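PDB 3EUO: type III Pentaketide Synthase from Neurospora crassa, which probably acts as an acyltransferase of the chalcone and stilbene synthase family, building pentaketide chains as a type III polyketide synthase. Local coordinates for residues S52-N56 against P57-L61; Y15-G18 against P19-D23. All blocks are in the same frame, centred on the assembly; numbering follows the deposited sequence.

Contact 1: residues S52-N56 against P57-L61; sequences SSIGN and PDHPL
Asn-56 folds its side chain over the start of a turn that runs on to His-59. Its CB lies 3.2 Å from CD of Pro-57, as bonded neighbours must. With chi1 at 64°, CG of Asn-56 leans over the chain toward Asp-58, 3.7 Å from N of Pro-57. OD1 at the tip accepts the N-H of Asp-58 at 2.9 Å, from a donor tilted from the amide plane. It is 3.4 Å from CB of Asp-58. The backbone O of Asn-56 takes the N-H of His-59 at 2.9 Å, fairly straight (163°), closing a type I beta turn. With an alanine at Asn-56, the Asp-58 N-H would probably lose its mate, and only the backbone bond to His-59 would hold the turn. From before the turn, CD1 of Ile-54 reaches over one face of the His-59 ring, toward its rim, a CH-pi contact 4.2 Å from the centroid. Pro-60 CD lies against the opposite face, toward the rim. ND1 of His-59 accepts the N-H of Leu-61 at 3.1 Å, limiting ring rotation. The side-chain bond makes an Asx-Pro turn, nested in the type I turn; together they satisfy the N-H groups of Asp-58 and His-59.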
loop_
_atom_site.group_PDB
_atom_site.type_symbol
_atom_site.label_atom_id
_atom_site.label_comp_id
_atom_site.label_asym_id
_atom_site.label_seq_id
_atom_site.Cartn_x
_atom_site.Cartn_y
_atom_site.Cartn_z
ATOM N N SER A 52 -7.440 0.341 -24.207
ATOM C CA SER A 52 -7.595 -1.056 -23.831
ATOM C C SER A 52 -8.599 -1.175 -22.690
ATOM O O SER A 52 -8.567 -0.375 -21.759
ATOM C CB SER A 52 -6.244 -1.626 -23.413
ATOM O OG SER A 52 -5.401 -1.774 -24.555
ATOM N N SER A 53 -9.484 -2.167 -22.776
ATOM C CA SER A 53 -10.546 -2.349 -21.778
ATOM C C SER A 53 -10.900 -3.809 -21.530
ATOM O O SER A 53 -10.857 -4.643 -22.444
ATOM C CB SER A 53 -11.801 -1.585 -22.198
ATOM O OG SER A 53 -12.845 -1.725 -21.252
ATOM N N ILE A 54 -11.264 -4.104 -20.284
ATOM C CA ILE A 54 -11.777 -5.424 -19.911
ATOM C C ILE A 54 -13.105 -5.752 -20.600
ATOM O O ILE A 54 -13.506 -6.915 -20.656
ATOM C CB ILE A 54 -11.947 -5.579 -18.379
ATOM C CG1 ILE A 54 -12.913 -4.529 -17.814
ATOM C CG2 ILE A 54 -10.599 -5.544 -17.680
ATOM C CD1 ILE A 54 -14.360 -5.005 -17.705
ATOM N N GLY A 55 -13.783 -4.729 -21.111
ATOM C CA GLY A 55 -15.079 -4.937 -21.763
ATOM C C GLY A 55 -15.365 -3.995 -22.917
ATOM O O GLY A 55 -14.606 -3.064 -23.197
ATOM N N ASN A 56 -16.471 -4.253 -23.604
ATOM C CA ASN A 56 -16.974 -3.326 -24.598
ATOM C C ASN A 56 -18.166 -2.561 -24.011
ATOM O O ASN A 56 -18.609 -2.876 -22.905
ATOM C CB ASN A 56 -17.316 -4.060 -25.906
ATOM C CG ASN A 56 -18.441 -5.063 -25.750
ATOM O OD1 ASN A 56 -19.318 -4.916 -24.896
ATOM N ND2 ASN A 56 -18.426 -6.094 -26.592
ATOM N N PRO A 57 -18.684 -1.547 -24.729
ATOM C CA PRO A 57 -19.808 -0.772 -24.185
ATOM C C PRO A 57 -21.083 -1.559 -23.809
ATOM O O PRO A 57 -21.997 -0.979 -23.232
ATOM C CB PRO A 57 -20.097 0.241 -25.298
ATOM C CG PRO A 57 -18.791 0.387 -26.012
ATOM C CD PRO A 57 -18.253 -1.015 -26.036
ATOM N N ASP A 58 -21.139 -2.855 -24.111
ATOM C CA ASP A 58 -22.288 -3.676 -23.706
ATOM C C ASP A 58 -22.045 -4.481 -22.432
ATOM O O ASP A 58 -22.905 -5.268 -22.022
ATOM C CB ASP A 58 -22.742 -4.604 -24.839
ATOM C CG ASP A 58 -23.353 -3.850 -25.996
ATOM O OD1 ASP A 58 -24.181 -2.938 -25.755
ATOM O OD2 ASP A 58 -23.005 -4.170 -27.153
ATOM N N HIS A 59 -20.887 -4.289 -21.798
ATOM C CA HIS A 59 -20.587 -5.012 -20.568
ATOM C C HIS A 59 -21.682 -4.764 -19.528
ATOM O O HIS A 59 -22.104 -3.621 -19.343
ATOM C CB HIS A 59 -19.222 -4.606 -20.005
ATOM C CG HIS A 59 -18.680 -5.579 -19.005
ATOM N ND1 HIS A 59 -19.107 -5.615 -17.695
ATOM C CD2 HIS A 59 -17.771 -6.574 -19.132
ATOM C CE1 HIS A 59 -18.473 -6.581 -17.053
ATOM N NE2 HIS A 59 -17.659 -7.180 -17.904
ATOM N N PRO A 60 -22.161 -5.830 -18.856
ATOM C CA PRO A 60 -23.252 -5.659 -17.888
ATOM C C PRO A 60 -22.948 -4.676 -16.760
ATOM O O PRO A 60 -23.854 -3.979 -16.301
ATOM C CB PRO A 60 -23.449 -7.066 -17.314
ATOM C CG PRO A 60 -22.890 -7.976 -18.335
ATOM C CD PRO A 60 -21.752 -7.243 -18.975
ATOM N N LEU A 61 -21.691 -4.619 -16.318
ATOM C CA LEU A 61 -21.324 -3.801 -15.157
ATOM C C LEU A 61 -21.626 -2.319 -15.362
ATOM O O LEU A 61 -22.011 -1.623 -14.415
ATOM C CB LEU A 61 -19.843 -3.987 -14.799
ATOM C CG LEU A 61 -19.363 -3.400 -13.462
ATOM C CD1 LEU A 61 -19.797 -4.248 -12.269
ATOM C CD2 LEU A 61 -17.856 -3.259 -13.471
#

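Contact 2: residues Y15-G18 against P19-D23; sequences YSLG and PDAID
Gly-18 and Ala-21 are joined by the one direct hydrogen bond between these segments. The N-H of Ala-21 reaches O of Gly-18 at 3.1 Å and is nearly straight (166°). The bond, from residue i+3 back to i, spans the bend where strand 15-17 gives way to helix 20-29. Pro-19, next to Gly-18, has no N-H to offer at this bend.

Two waters add to the polar network. One donates to O of Gly-18 at 2.9 Å and accepts the N-H of Ile-22 at 3.1 Å. The Gly-18 oxygen is thus gripped twice, once directly and once by water, and two successive N-H groups of the helix's first turn are served. The other water links backbone to side chain. It accepts the N-H of Gly-18 at 3.1 Å and donates to OD1 of Asp-20 at 2.9 Å. In Asp-20 a chi1 of 69° turns the carboxylate back toward Gly-18 and lets the water bridge the gap.

The apolar part is small. CB of Leu-17 meets CB of Ala-21 at 3.8 Å, and CD1 of Leu-17 also borders that methyl group. The Ala-21 methyl points toward the strand, and its CB lies 3.5 Å from O of Gly-18. Leu-17 also packs on Arg-51 and Ser-53 of the partner strand. Further along, Asp-23 forms a salt bridge with Arg-44.

The arrangement is a strand-turn-helix junction. A glycine-proline pair makes the bend, and the last residue of the strand packs against the opening turn of the helix.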
loop_
_atom_site.group_PDB
_atom_site.type_symbol
_atom_site.label_atom_id
_atom_site.label_comp_id
_atom_site.label_asym_id
_atom_site.label_seq_id
_atom_site.Cartn_x
_atom_site.Cartn_y
_atom_site.Cartn_z
ATOM N N TYR A 15 -10.302 -6.172 -25.209
ATOM C CA TYR A 15 -11.044 -5.162 -25.970
ATOM C C TYR A 15 -10.246 -3.884 -26.216
ATOM O O TYR A 15 -9.423 -3.477 -25.391
ATOM C CB TYR A 15 -12.389 -4.845 -25.302
ATOM C CG TYR A 15 -13.288 -6.050 -25.138
ATOM C CD1 TYR A 15 -14.248 -6.367 -26.104
ATOM C CD2 TYR A 15 -13.175 -6.884 -24.022
ATOM C CE1 TYR A 15 -15.074 -7.478 -25.954
ATOM C CE2 TYR A 15 -13.998 -8.002 -23.866
ATOM C CZ TYR A 15 -14.946 -8.287 -24.836
ATOM O OH TYR A 15 -15.761 -9.391 -24.683
ATOM N N SER A 16 -10.503 -3.266 -27.366
ATOM C CA SER A 16 -9.867 -2.008 -27.736
ATOM C C SER A 16 -10.953 -1.053 -28.186
ATOM O O SER A 16 -11.650 -1.314 -29.174
ATOM C CB SER A 16 -8.840 -2.221 -28.850
ATOM O OG SER A 16 -7.672 -2.867 -28.361
ATOM N N LEU A 17 -11.106 0.040 -27.447
ATOM C CA LEU A 17 -12.214 0.966 -27.640
ATOM C C LEU A 17 -11.793 2.251 -28.323
ATOM O O LEU A 17 -10.897 2.955 -27.851
ATOM C CB LEU A 17 -12.862 1.306 -26.301
ATOM C CG LEU A 17 -13.270 0.146 -25.386
ATOM C CD1 LEU A 17 -13.769 0.694 -24.049
ATOM C CD2 LEU A 17 -14.323 -0.743 -26.041
ATOM N N GLY A 18 -12.478 2.557 -29.420
ATOM C CA GLY A 18 -12.310 3.826 -30.116
ATOM C C GLY A 18 -13.039 4.918 -29.356
ATOM O O GLY A 18 -13.742 4.631 -28.381
ATOM N N PRO A 19 -12.873 6.179 -29.786
ATOM C CA PRO A 19 -13.509 7.305 -29.103
ATOM C C PRO A 19 -15.031 7.231 -29.073
ATOM O O PRO A 19 -15.642 7.889 -28.230
ATOM C CB PRO A 19 -13.056 8.527 -29.920
ATOM C CG PRO A 19 -12.603 7.982 -31.222
ATOM C CD PRO A 19 -12.054 6.624 -30.928
ATOM N N ASP A 20 -15.627 6.433 -29.966
ATOM C CA ASP A 20 -17.088 6.288 -30.017
ATOM C C ASP A 20 -17.684 5.507 -28.838
ATOM O O ASP A 20 -18.883 5.598 -28.592
ATOM C CB ASP A 20 -17.561 5.701 -31.358
ATOM C CG ASP A 20 -17.158 4.240 -31.554
ATOM O OD1 ASP A 20 -16.039 3.849 -31.153
ATOM O OD2 ASP A 20 -17.965 3.480 -32.139
ATOM N N ALA A 21 -16.853 4.757 -28.114
ATOM C CA ALA A 21 -17.319 3.969 -26.968
ATOM C C ALA A 21 -18.005 4.841 -25.910
ATOM O O ALA A 21 -19.123 4.546 -25.475
ATOM C CB ALA A 21 -16.161 3.189 -26.340
ATOM N N ILE A 22 -17.342 5.919 -25.497
ATOM C CA ILE A 22 -17.942 6.794 -24.491
ATOM C C ILE A 22 -19.096 7.620 -25.073
ATOM O O ILE A 22 -20.008 7.987 -24.336
ATOM C CB ILE A 22 -16.923 7.678 -23.718
ATOM C CG1 ILE A 22 -16.259 8.708 -24.631
ATOM C CG2 ILE A 22 -15.884 6.812 -22.974
ATOM C CD1 ILE A 22 -15.556 9.822 -23.849
ATOM N N ASP A 23 -19.060 7.888 -26.383
ATOM C CA ASP A 23 -20.212 8.481 -27.089
ATOM C C ASP A 23 -21.444 7.594 -26.899
ATOM O O ASP A 23 -22.517 8.077 -26.521
ATOM C CB ASP A 23 -19.931 8.651 -28.587
ATOM C CG ASP A 23 -18.958 9.786 -28.889
ATOM O OD1 ASP A 23 -18.585 10.531 -27.960
ATOM O OD2 ASP A 23 -18.568 9.930 -30.068
HETATM O O HOH W 1 -14.251 5.944 -25.875
HETATM O O HOH W 2 -15.284 1.278 -29.987
#

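In the fold
Both contacts are local turns at the ends of one two-stranded antiparallel sheet, made by strands 15-17 and 51-53. Contact 2 leaves the first strand into helix 20-29. Contact 1 leaves the second into the loop before helix 70-96. Their centres are 10 Å apart, and they touch through a probable backbone hydrogen bond from Ser-53 N to Tyr-15 O. Contact 2 is a surface contact, and water completes its polar network. Contact 1 is partly buried: its Ile-54 and Leu-61 pack on Val-76, and its turn uses an asparagine side chain as well as the backbone. Leu-17, at the end of its strand, touches Pro-57 of the contact 1 turn.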